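Local atomic coordinates of aromatic amino acid aminotransferase I (Candida albicans WO-1, PDB entry 6HNU), a protein that probably transfers the amino group of aromatic L-amino acids to 2-oxoglutarate with the help of pyridoxal 5'-phosphate, yielding aromatic oxo-acids and L-glutamate. Residues B[149-154]-B[319-324]; B[231-236]-B[290-295]; B[113-118]-B[133-138]. All blocks are in the same frame, centred on the assembly; numbering follows the deposited sequence.

Interaction 1: residues B[149-154]-B[319-324]; sequences LRTFCS and ERYVRL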
loop_
_atom_site.group_PDB
_atom_site.type_symbol
_atom_site.label_atom_id
_atom_site.label_comp_id
_atom_site.label_asym_id
_atom_site.label_seq_id
_atom_site.Cartn_x
_atom_site.Cartn_y
_atom_site.Cartn_z
ATOM N N LEU B 149 -13.064 -4.399 -3.761
ATOM C CA LEU B 149 -14.078 -3.554 -4.424
ATOM C C LEU B 149 -13.599 -3.256 -5.848
ATOM O O LEU B 149 -14.412 -3.331 -6.783
ATOM C CB LEU B 149 -14.238 -2.270 -3.616
ATOM C CG LEU B 149 -15.030 -2.379 -2.316
ATOM C CD1 LEU B 149 -14.724 -1.194 -1.441
ATOM C CD2 LEU B 149 -16.511 -2.466 -2.610
ATOM N N ARG B 150 -12.294 -3.063 -6.062
ATOM C CA ARG B 150 -11.821 -2.720 -7.437
ATOM C C ARG B 150 -11.844 -3.925 -8.378
ATOM O O ARG B 150 -11.847 -3.677 -9.604
ATOM C CB ARG B 150 -10.444 -2.050 -7.405
ATOM C CG ARG B 150 -10.442 -0.740 -6.644
ATOM C CD ARG B 150 -9.048 -0.216 -6.340
ATOM N NE ARG B 150 -8.523 0.472 -7.495
ATOM C CZ ARG B 150 -7.332 1.071 -7.569
ATOM N NH1 ARG B 150 -7.015 1.715 -8.666
ATOM N NH2 ARG B 150 -6.478 1.034 -6.557
ATOM N N THR B 151 -11.780 -5.145 -7.851
ATOM C CA THR B 151 -11.720 -6.419 -8.599
ATOM C C THR B 151 -13.142 -6.872 -8.966
ATOM O O THR B 151 -13.316 -7.325 -10.096
ATOM C CB THR B 151 -10.965 -7.454 -7.770
ATOM O OG1 THR B 151 -9.662 -6.903 -7.564
ATOM C CG2 THR B 151 -10.930 -8.825 -8.403
ATOM N N PHE B 152 -14.134 -6.706 -8.072
ATOM C CA PHE B 152 -15.478 -7.321 -8.265
ATOM C C PHE B 152 -16.585 -6.289 -8.520
ATOM O O PHE B 152 -17.688 -6.725 -8.823
ATOM C CB PHE B 152 -15.825 -8.198 -7.075
ATOM C CG PHE B 152 -14.888 -9.357 -6.904
ATOM C CD1 PHE B 152 -14.807 -10.346 -7.865
ATOM C CD2 PHE B 152 -14.047 -9.432 -5.811
ATOM C CE1 PHE B 152 -13.955 -11.433 -7.706
ATOM C CE2 PHE B 152 -13.172 -10.494 -5.671
ATOM C CZ PHE B 152 -13.122 -11.490 -6.616
ATOM N N CYS B 153 -16.312 -5.002 -8.444
ATOM C CA CYS B 153 -17.366 -3.952 -8.493
ATOM C C CYS B 153 -17.030 -2.833 -9.472
ATOM O O CYS B 153 -15.899 -2.339 -9.439
ATOM C CB CYS B 153 -17.558 -3.348 -7.112
ATOM S SG CYS B 153 -18.072 -4.575 -5.878
ATOM N N SER B 154 -18.021 -2.449 -10.301
ATOM C CA SER B 154 -18.045 -1.209 -11.107
ATOM C C SER B 154 -18.960 -0.226 -10.371
ATOM O O SER B 154 -19.822 -0.697 -9.558
ATOM C CB SER B 154 -18.504 -1.474 -12.537
ATOM O OG SER B 154 -17.876 -2.642 -13.127
ATOM N N GLU B 319 -5.289 -13.865 -9.276
ATOM C CA GLU B 319 -4.458 -13.338 -10.378
ATOM C C GLU B 319 -4.896 -11.910 -10.735
ATOM O O GLU B 319 -4.010 -11.099 -10.998
ATOM C CB GLU B 319 -4.466 -14.307 -11.564
ATOM C CG GLU B 319 -3.564 -13.845 -12.696
ATOM C CD GLU B 319 -4.249 -12.884 -13.643
ATOM O OE1 GLU B 319 -5.502 -12.844 -13.604
ATOM O OE2 GLU B 319 -3.529 -12.121 -14.366
ATOM N N ARG B 320 -6.197 -11.599 -10.728
ATOM C CA ARG B 320 -6.709 -10.235 -10.977
ATOM C C ARG B 320 -6.307 -9.277 -9.836
ATOM O O ARG B 320 -5.998 -8.108 -10.127
ATOM C CB ARG B 320 -8.221 -10.244 -11.186
ATOM C CG ARG B 320 -8.656 -10.973 -12.446
ATOM C CD ARG B 320 -8.330 -10.216 -13.724
ATOM N NE ARG B 320 -7.024 -10.554 -14.295
ATOM C CZ ARG B 320 -6.480 -9.963 -15.357
ATOM N NH1 ARG B 320 -5.321 -10.409 -15.813
ATOM N NH2 ARG B 320 -7.095 -8.965 -15.984
ATOM N N TYR B 321 -6.339 -9.717 -8.588
ATOM C CA TYR B 321 -5.759 -8.914 -7.489
ATOM C C TYR B 321 -4.274 -8.616 -7.772
ATOM O O TYR B 321 -3.844 -7.504 -7.485
ATOM C CB TYR B 321 -5.862 -9.620 -6.145
ATOM C CG TYR B 321 -7.194 -9.559 -5.451
ATOM C CD1 TYR B 321 -8.184 -10.501 -5.721
ATOM C CD2 TYR B 321 -7.409 -8.680 -4.410
ATOM C CE1 TYR B 321 -9.379 -10.525 -5.010
ATOM C CE2 TYR B 321 -8.611 -8.670 -3.706
ATOM C CZ TYR B 321 -9.593 -9.605 -3.994
ATOM O OH TYR B 321 -10.756 -9.650 -3.269
ATOM N N VAL B 322 -3.481 -9.589 -8.234
ATOM C CA VAL B 322 -2.026 -9.377 -8.471
ATOM C C VAL B 322 -1.842 -8.297 -9.551
ATOM O O VAL B 322 -1.084 -7.346 -9.330
ATOM C CB VAL B 322 -1.329 -10.703 -8.824
ATOM C CG1 VAL B 322 0.111 -10.434 -9.229
ATOM C CG2 VAL B 322 -1.397 -11.692 -7.663
ATOM N N ARG B 323 -2.600 -8.349 -10.642
ATOM C CA ARG B 323 -2.552 -7.304 -11.701
ATOM C C ARG B 323 -2.828 -5.936 -11.077
ATOM O O ARG B 323 -2.110 -4.975 -11.372
ATOM C CB ARG B 323 -3.580 -7.624 -12.783
ATOM C CG ARG B 323 -3.301 -8.946 -13.482
ATOM C CD ARG B 323 -2.030 -8.901 -14.332
ATOM N NE ARG B 323 -0.778 -9.244 -13.656
ATOM C CZ ARG B 323 -0.319 -10.468 -13.397
ATOM N NH1 ARG B 323 -1.014 -11.553 -13.692
ATOM N NH2 ARG B 323 0.864 -10.606 -12.814
ATOM N N LEU B 324 -3.839 -5.830 -10.229
ATOM C CA LEU B 324 -4.164 -4.541 -9.583
ATOM C C LEU B 324 -3.021 -4.141 -8.652
ATOM O O LEU B 324 -2.560 -2.969 -8.748
ATOM C CB LEU B 324 -5.476 -4.646 -8.819
ATOM C CG LEU B 324 -5.845 -3.435 -7.968
ATOM C CD1 LEU B 324 -5.928 -2.158 -8.787
ATOM C CD2 LEU B 324 -7.180 -3.693 -7.278
HETATM O O HOH W 1 -8.375 -6.615 -10.122
#

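Interaction 2: residues B[231-236]-B[290-295]; sequences QIYDIA and GRVVRL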
loop_
_atom_site.group_PDB
_atom_site.type_symbol
_atom_site.label_atom_id
_atom_site.label_comp_id
_atom_site.label_asym_id
_atom_site.label_seq_id
_atom_site.Cartn_x
_atom_site.Cartn_y
_atom_site.Cartn_z
ATOM N N GLN B 231 -25.637 -21.855 6.415
ATOM C CA GLN B 231 -26.866 -21.383 5.727
ATOM C C GLN B 231 -26.519 -20.217 4.793
ATOM O O GLN B 231 -27.094 -20.147 3.707
ATOM C CB GLN B 231 -27.888 -20.950 6.765
ATOM C CG GLN B 231 -28.559 -22.124 7.458
ATOM C CD GLN B 231 -29.462 -21.596 8.542
ATOM O OE1 GLN B 231 -30.678 -21.632 8.417
ATOM N NE2 GLN B 231 -28.871 -21.018 9.577
ATOM N N ILE B 232 -25.643 -19.322 5.232
ATOM C CA ILE B 232 -25.238 -18.119 4.434
ATOM C C ILE B 232 -24.450 -18.594 3.208
ATOM O O ILE B 232 -24.741 -18.097 2.093
ATOM C CB ILE B 232 -24.501 -17.082 5.302
ATOM C CG1 ILE B 232 -25.454 -16.407 6.292
ATOM C CG2 ILE B 232 -23.790 -16.055 4.437
ATOM C CD1 ILE B 232 -24.789 -15.852 7.537
ATOM N N TYR B 233 -23.557 -19.567 3.379
ATOM C CA TYR B 233 -22.786 -20.162 2.251
ATOM C C TYR B 233 -23.769 -20.725 1.218
ATOM O O TYR B 233 -23.652 -20.446 0.009
ATOM C CB TYR B 233 -21.763 -21.199 2.741
ATOM C CG TYR B 233 -20.895 -21.666 1.607
ATOM C CD1 TYR B 233 -19.899 -20.833 1.110
ATOM C CD2 TYR B 233 -21.180 -22.820 0.898
ATOM C CE1 TYR B 233 -19.137 -21.173 0.012
ATOM C CE2 TYR B 233 -20.402 -23.192 -0.192
ATOM C CZ TYR B 233 -19.386 -22.361 -0.647
ATOM O OH TYR B 233 -18.633 -22.686 -1.737
ATOM N N ASP B 234 -24.795 -21.450 1.679
ATOM C CA ASP B 234 -25.829 -22.038 0.770
ATOM C C ASP B 234 -26.548 -20.926 -0.012
ATOM O O ASP B 234 -26.841 -21.123 -1.208
ATOM C CB ASP B 234 -26.808 -22.937 1.538
ATOM C CG ASP B 234 -26.188 -24.238 2.016
ATOM O OD1 ASP B 234 -25.088 -24.512 1.608
ATOM O OD2 ASP B 234 -26.807 -24.928 2.836
ATOM N N ILE B 235 -26.825 -19.795 0.618
ATOM C CA ILE B 235 -27.479 -18.641 -0.058
ATOM C C ILE B 235 -26.520 -18.077 -1.109
ATOM O O ILE B 235 -26.954 -17.847 -2.242
ATOM C CB ILE B 235 -27.909 -17.610 0.988
ATOM C CG1 ILE B 235 -28.995 -18.209 1.891
ATOM C CG2 ILE B 235 -28.341 -16.315 0.339
ATOM C CD1 ILE B 235 -29.161 -17.453 3.155
ATOM N N ALA B 236 -25.234 -17.922 -0.775
ATOM C CA ALA B 236 -24.224 -17.397 -1.739
ATOM C C ALA B 236 -24.175 -18.345 -2.946
ATOM O O ALA B 236 -24.126 -17.875 -4.061
ATOM C CB ALA B 236 -22.884 -17.271 -1.050
ATOM N N GLY B 290 -15.380 -22.399 -4.254
ATOM C CA GLY B 290 -14.358 -21.356 -4.520
ATOM C C GLY B 290 -14.959 -19.961 -4.683
ATOM O O GLY B 290 -14.361 -19.147 -5.368
ATOM N N ARG B 291 -16.078 -19.653 -4.017
ATOM C CA ARG B 291 -16.709 -18.319 -4.122
ATOM C C ARG B 291 -16.410 -17.505 -2.852
ATOM O O ARG B 291 -17.110 -16.483 -2.608
ATOM C CB ARG B 291 -18.195 -18.523 -4.426
ATOM C CG ARG B 291 -18.981 -19.202 -3.301
ATOM C CD ARG B 291 -20.467 -19.132 -3.523
ATOM N NE ARG B 291 -20.840 -19.776 -4.780
ATOM C CZ ARG B 291 -21.064 -19.154 -5.941
ATOM N NH1 ARG B 291 -21.363 -19.875 -7.011
ATOM N NH2 ARG B 291 -21.036 -17.839 -6.035
ATOM N N VAL B 292 -15.465 -17.955 -2.024
ATOM C CA VAL B 292 -15.064 -17.175 -0.811
ATOM C C VAL B 292 -13.707 -16.514 -1.082
ATOM O O VAL B 292 -12.790 -17.210 -1.564
ATOM C CB VAL B 292 -15.064 -18.006 0.478
ATOM C CG1 VAL B 292 -14.684 -17.178 1.693
ATOM C CG2 VAL B 292 -16.406 -18.641 0.720
ATOM N N VAL B 293 -13.584 -15.240 -0.706
ATOM C CA VAL B 293 -12.277 -14.555 -0.581
ATOM C C VAL B 293 -12.124 -14.164 0.876
ATOM O O VAL B 293 -13.024 -13.495 1.412
ATOM C CB VAL B 293 -12.128 -13.389 -1.562
ATOM C CG1 VAL B 293 -10.737 -12.782 -1.505
ATOM C CG2 VAL B 293 -12.427 -13.828 -2.981
ATOM N N ARG B 294 -11.029 -14.592 1.473
ATOM C CA ARG B 294 -10.695 -14.267 2.884
ATOM C C ARG B 294 -9.604 -13.193 2.930
ATOM O O ARG B 294 -8.572 -13.309 2.227
ATOM C CB ARG B 294 -10.282 -15.532 3.637
ATOM C CG ARG B 294 -9.841 -15.292 5.075
ATOM C CD ARG B 294 -9.367 -16.573 5.728
ATOM N NE ARG B 294 -9.198 -16.448 7.160
ATOM C CZ ARG B 294 -10.128 -16.683 8.079
ATOM N NH1 ARG B 294 -11.345 -16.990 7.720
ATOM N NH2 ARG B 294 -9.855 -16.521 9.358
ATOM N N LEU B 295 -9.818 -12.163 3.744
ATOM C CA LEU B 295 -8.824 -11.094 4.016
ATOM C C LEU B 295 -8.212 -11.398 5.379
ATOM O O LEU B 295 -8.889 -11.275 6.425
ATOM C CB LEU B 295 -9.472 -9.708 3.948
ATOM C CG LEU B 295 -10.491 -9.513 2.826
ATOM C CD1 LEU B 295 -11.051 -8.106 2.872
ATOM C CD2 LEU B 295 -9.906 -9.813 1.455
#

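Interaction 3: residues B[113-118]-B[133-138]; sequences EFLQFI and WDVIVS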
loop_
_atom_site.group_PDB
_atom_site.type_symbol
_atom_site.label_atom_id
_atom_site.label_comp_id
_atom_site.label_asym_id
_atom_site.label_seq_id
_atom_site.Cartn_x
_atom_site.Cartn_y
_atom_site.Cartn_z
ATOM N N GLU B 113 9.326 -17.694 0.584
ATOM C CA GLU B 113 9.497 -18.213 1.962
ATOM C C GLU B 113 8.292 -17.777 2.814
ATOM O O GLU B 113 7.772 -18.585 3.630
ATOM C CB GLU B 113 10.800 -17.696 2.584
ATOM C CG GLU B 113 12.050 -18.244 1.909
ATOM C CD GLU B 113 12.531 -17.590 0.622
ATOM O OE1 GLU B 113 11.905 -16.601 0.109
ATOM O OE2 GLU B 113 13.555 -18.054 0.138
ATOM N N PHE B 114 7.841 -16.542 2.638
ATOM C CA PHE B 114 6.701 -16.015 3.439
ATOM C C PHE B 114 5.411 -16.702 2.991
ATOM O O PHE B 114 4.656 -17.211 3.848
ATOM C CB PHE B 114 6.627 -14.501 3.302
ATOM C CG PHE B 114 5.429 -13.939 4.024
ATOM C CD1 PHE B 114 5.382 -13.933 5.411
ATOM C CD2 PHE B 114 4.326 -13.524 3.315
ATOM C CE1 PHE B 114 4.263 -13.460 6.073
ATOM C CE2 PHE B 114 3.208 -13.046 3.971
ATOM C CZ PHE B 114 3.190 -13.002 5.345
ATOM N N LEU B 115 5.145 -16.723 1.671
ATOM C CA LEU B 115 3.943 -17.376 1.081
ATOM C C LEU B 115 3.883 -18.836 1.535
ATOM O O LEU B 115 2.784 -19.283 1.925
ATOM C CB LEU B 115 3.989 -17.312 -0.445
ATOM C CG LEU B 115 3.687 -15.955 -1.094
ATOM C CD1 LEU B 115 3.739 -16.049 -2.622
ATOM C CD2 LEU B 115 2.321 -15.445 -0.657
ATOM N N GLN B 116 5.012 -19.560 1.548
ATOM C CA GLN B 116 5.014 -20.982 1.960
ATOM C C GLN B 116 4.494 -21.113 3.401
ATOM O O GLN B 116 3.639 -21.978 3.671
ATOM C CB GLN B 116 6.403 -21.598 1.858
ATOM C CG GLN B 116 6.427 -23.055 2.318
ATOM C CD GLN B 116 7.814 -23.638 2.239
ATOM O OE1 GLN B 116 8.739 -23.174 2.907
ATOM N NE2 GLN B 116 7.977 -24.656 1.401
ATOM N N PHE B 117 5.015 -20.312 4.324
ATOM C CA PHE B 117 4.616 -20.397 5.737
ATOM C C PHE B 117 3.126 -20.072 5.848
ATOM O O PHE B 117 2.372 -20.801 6.509
ATOM C CB PHE B 117 5.417 -19.462 6.629
ATOM C CG PHE B 117 5.092 -19.673 8.081
ATOM C CD1 PHE B 117 3.970 -19.084 8.647
ATOM C CD2 PHE B 117 5.917 -20.435 8.880
ATOM C CE1 PHE B 117 3.681 -19.253 9.980
ATOM C CE2 PHE B 117 5.615 -20.634 10.212
ATOM C CZ PHE B 117 4.508 -20.037 10.760
ATOM N N ILE B 118 2.703 -18.992 5.212
ATOM C CA ILE B 118 1.323 -18.478 5.400
ATOM C C ILE B 118 0.347 -19.427 4.679
ATOM O O ILE B 118 -0.760 -19.649 5.182
ATOM C CB ILE B 118 1.319 -16.981 4.992
ATOM C CG1 ILE B 118 0.598 -16.118 6.018
ATOM C CG2 ILE B 118 0.811 -16.762 3.592
ATOM C CD1 ILE B 118 1.135 -16.267 7.419
ATOM N N TRP B 133 -6.698 -23.352 -5.094
ATOM C CA TRP B 133 -6.716 -22.217 -4.136
ATOM C C TRP B 133 -5.292 -21.706 -3.987
ATOM O O TRP B 133 -4.287 -22.451 -4.298
ATOM C CB TRP B 133 -7.325 -22.599 -2.785
ATOM C CG TRP B 133 -6.462 -23.482 -1.940
ATOM C CD1 TRP B 133 -6.356 -24.837 -2.069
ATOM C CD2 TRP B 133 -5.569 -23.109 -0.869
ATOM N NE1 TRP B 133 -5.489 -25.334 -1.136
ATOM C CE2 TRP B 133 -4.958 -24.303 -0.409
ATOM C CE3 TRP B 133 -5.223 -21.904 -0.240
ATOM C CZ2 TRP B 133 -4.052 -24.324 0.660
ATOM C CZ3 TRP B 133 -4.314 -21.920 0.798
ATOM C CH2 TRP B 133 -3.754 -23.117 1.253
ATOM N N ASP B 134 -5.175 -20.463 -3.564
ATOM C CA ASP B 134 -3.849 -19.862 -3.345
ATOM C C ASP B 134 -3.955 -18.756 -2.304
ATOM O O ASP B 134 -5.069 -18.461 -1.831
ATOM C CB ASP B 134 -3.238 -19.362 -4.652
ATOM C CG ASP B 134 -1.719 -19.507 -4.688
ATOM O OD1 ASP B 134 -1.135 -20.173 -3.778
ATOM O OD2 ASP B 134 -1.141 -18.953 -5.602
ATOM N N VAL B 135 -2.784 -18.253 -1.944
ATOM C CA VAL B 135 -2.618 -17.042 -1.114
ATOM C C VAL B 135 -1.709 -16.078 -1.868
ATOM O O VAL B 135 -0.729 -16.513 -2.507
ATOM C CB VAL B 135 -2.063 -17.420 0.260
ATOM C CG1 VAL B 135 -3.022 -18.336 0.988
ATOM C CG2 VAL B 135 -0.716 -18.081 0.154
ATOM N N ILE B 136 -2.029 -14.798 -1.775
ATOM C CA ILE B 136 -1.168 -13.675 -2.223
ATOM C C ILE B 136 -1.034 -12.715 -1.041
ATOM O O ILE B 136 -1.876 -12.721 -0.131
ATOM C CB ILE B 136 -1.764 -13.000 -3.481
ATOM C CG1 ILE B 136 -3.167 -12.434 -3.248
ATOM C CG2 ILE B 136 -1.728 -13.998 -4.643
ATOM C CD1 ILE B 136 -3.700 -11.524 -4.355
ATOM N N VAL B 137 0.017 -11.937 -1.044
ATOM C CA VAL B 137 0.256 -10.932 0.008
ATOM C C VAL B 137 -0.662 -9.729 -0.219
ATOM O O VAL B 137 -1.109 -9.442 -1.371
ATOM C CB VAL B 137 1.740 -10.565 0.089
ATOM C CG1 VAL B 137 2.541 -11.777 0.481
ATOM C CG2 VAL B 137 2.251 -9.918 -1.197
ATOM N N SER B 138 -0.974 -9.071 0.887
ATOM C CA SER B 138 -1.605 -7.736 0.942
ATOM C C SER B 138 -0.780 -6.864 1.873
ATOM O O SER B 138 0.097 -7.396 2.592
ATOM C CB SER B 138 -3.014 -7.844 1.434
ATOM O OG SER B 138 -3.019 -8.043 2.837
#

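Interaction 1: residues B[149-154]-B[319-324]
Thr151 and Tyr321 meet where helix 141-152 passes helix 315-327, and their CA atoms, 6.6 Å apart, mark the nearest approach of the two backbones. The packing has two patches. In the first, the threonine lies across the tyrosine: its OG1 sits over the middle of the Tyr321 ring, and its methyl CG2 is 4.1 Å from Tyr321 CE1. That same methyl covers one face of the Phe152 ring, so it is wedged between two aromatic side chains. The Phe152 and Tyr321 side chains cross at about a right angle, Phe152 CE2 3.9 Å from Tyr321 CE1, while the phenolic OH lies at the phenylalanine's edge, 3.5 Å from CE2. In the second patch Leu324 lies across Arg150. With CG anti to the backbone N (chi1 173°), the leucine places CD2 3.7 Å from Arg150 CB, and its CD1 lies farther along, over the centre of one guanidinium face, 3.7 Å above the plane.

Polar links across and around the contact use a water and outside partners. The water donates to Thr151 OG1 (2.9 Å) and to Arg320 O (2.8 Å), tying the threonine hydroxyl to the backbone of the other helix; OG1 is also bonded to Ser147 O. Tyr321 OH is hydrogen-bonded to Thr148 OG1, and Arg150 forms a salt bridge with Asp146 of the second subunit. Internal to 319-324, Arg320 grips Glu319 side-on through NE and NH1, and Glu319 OE2 takes a further N-H from Arg323.

The chemistry is thus mixed: an aromatic and methyl core joins the helices, one water bridges them, and Arg150 turns its charge to the dimer interface, close to Arg150 of the second subunit, where Asp146 of that subunit probably offsets it.

Interaction 2: residues B[231-236]-B[290-295]
Tyr233 overlaps the turn and strand start at 290-292 with the CD1-CE1 edge of its ring and its hydroxyl. CG stands anti to the backbone N (chi1 -174°), which sends the ring off the flank of helix 226-239 toward the sheet. There CE1 meets Val292 CG2 at 3.8 Å, the valine methyl lying at the ring edge and near its plane. Beside it, Arg291 CG is 3.8 Å from Tyr233 OH and 3.9 Å from CE1, so the arginine's aliphatic stem packs obliquely on the phenol. The guanidinium beyond is turned 59° from the ring plane and does not stack on it.

Arg291 then runs on to the next helical turn. Its CD comes within 3.9 Å of Ala236 CB, and the chain bends at chi3 (59°), carrying the guanidinium over the end of the alanine's carbonyl group. Ala236 O lies 3.5 Å above the guanidinium plane of Arg291, offset toward the rim; the nitrogens of the group find their hydrogen-bond partners elsewhere. NH2 pairs with Asp240 and also donates to Phe241 O, and NH1 pairs with Glu289, so a buried positive charge has two acidic partners that probably balance it. The tyrosine hydroxyl is likewise satisfied nearby, bonded to Asp287 OD1 and Glu289 N. Asp287 further receives the backbone N-H groups of Arg291 and Val292, holding together the turn against which the phenol rests.

Helix 226-239 leads directly into strand 242-246, which runs parallel to strand 292-297, and the contact is helix-on-sheet packing of the layered alpha/beta large domain of this aminotransferase family. Ala236 touches Ile243 and Arg291 touches Leu242 of that neighbouring strand. Helix 283-286 packs on Val292 and Ile232, and helix 192-200 borders the helical segment at Ile235.

Interaction 3: residues B[113-118]-B[133-138]
Helix 112-126 packs on strand 133-138, the outermost strand of the main mixed sheet of the pyridoxal-phosphate fold, through a small apolar cluster. Leu115 is at its middle: chi1 of -75° turns the side chain so that its CD2 branch reaches the strand, where it lies 3.7 Å from Val135 O and 3.8 Å from Val137 CG1. Leu115 and Val137 cross at about a right angle. The same valine methyl, CG1, also meets the edge of the Phe114 ring, 3.8 Å from CE2 and near the ring plane, so one methyl group serves both helical side chains. One turn along the helix from Leu115, Ile118 adds its CG2, which is 4.0 Å from Val135 CG2; that valine methyl is also 4.1 Å from Leu115 CD2.

Val135 points toward the helix, whereas Ile136 points away from it and packs on Tyr321 and Val322 of helix 315-327. The strand is therefore covered by helices on both sides. Phe114 and Ile118 further touch Phe298, next to the cofactor-binding Ser297, and Val137 touches Glu337 of helix 334-377.

The axes of the two segments approach to 8.8 Å at 128°, an oblique, broadly antiparallel crossing. Such apolar packing of a helix on a sheet is typical of the layered alpha/beta architecture of the large domain in this aminotransferase family.

Interactions 2 and 3 each pack a helix on one mixed sheet, their centres 21 Å apart and without touching; interaction 1 joins two helices beside it. The centre of interaction 1 is 18 Å from that of either other contact. Along the chain interaction 3 closes first; interaction 1 opens next, and interaction 2 is nested within its loop. Tyr321 joins the others: its CB packs 3.4 Å from Ile136 CD1, and its OH 3.6 Å from Val293 CG1. Strand 133-138 leads into helix 141-152, whose first residues, Asn141 and Thr142, bind the cofactor, so interactions 3 and 1 pack elements leading to the site, though the Phe114 and Tyr321 side chains lie about 12 and 13 Å from pyridoxal phosphate.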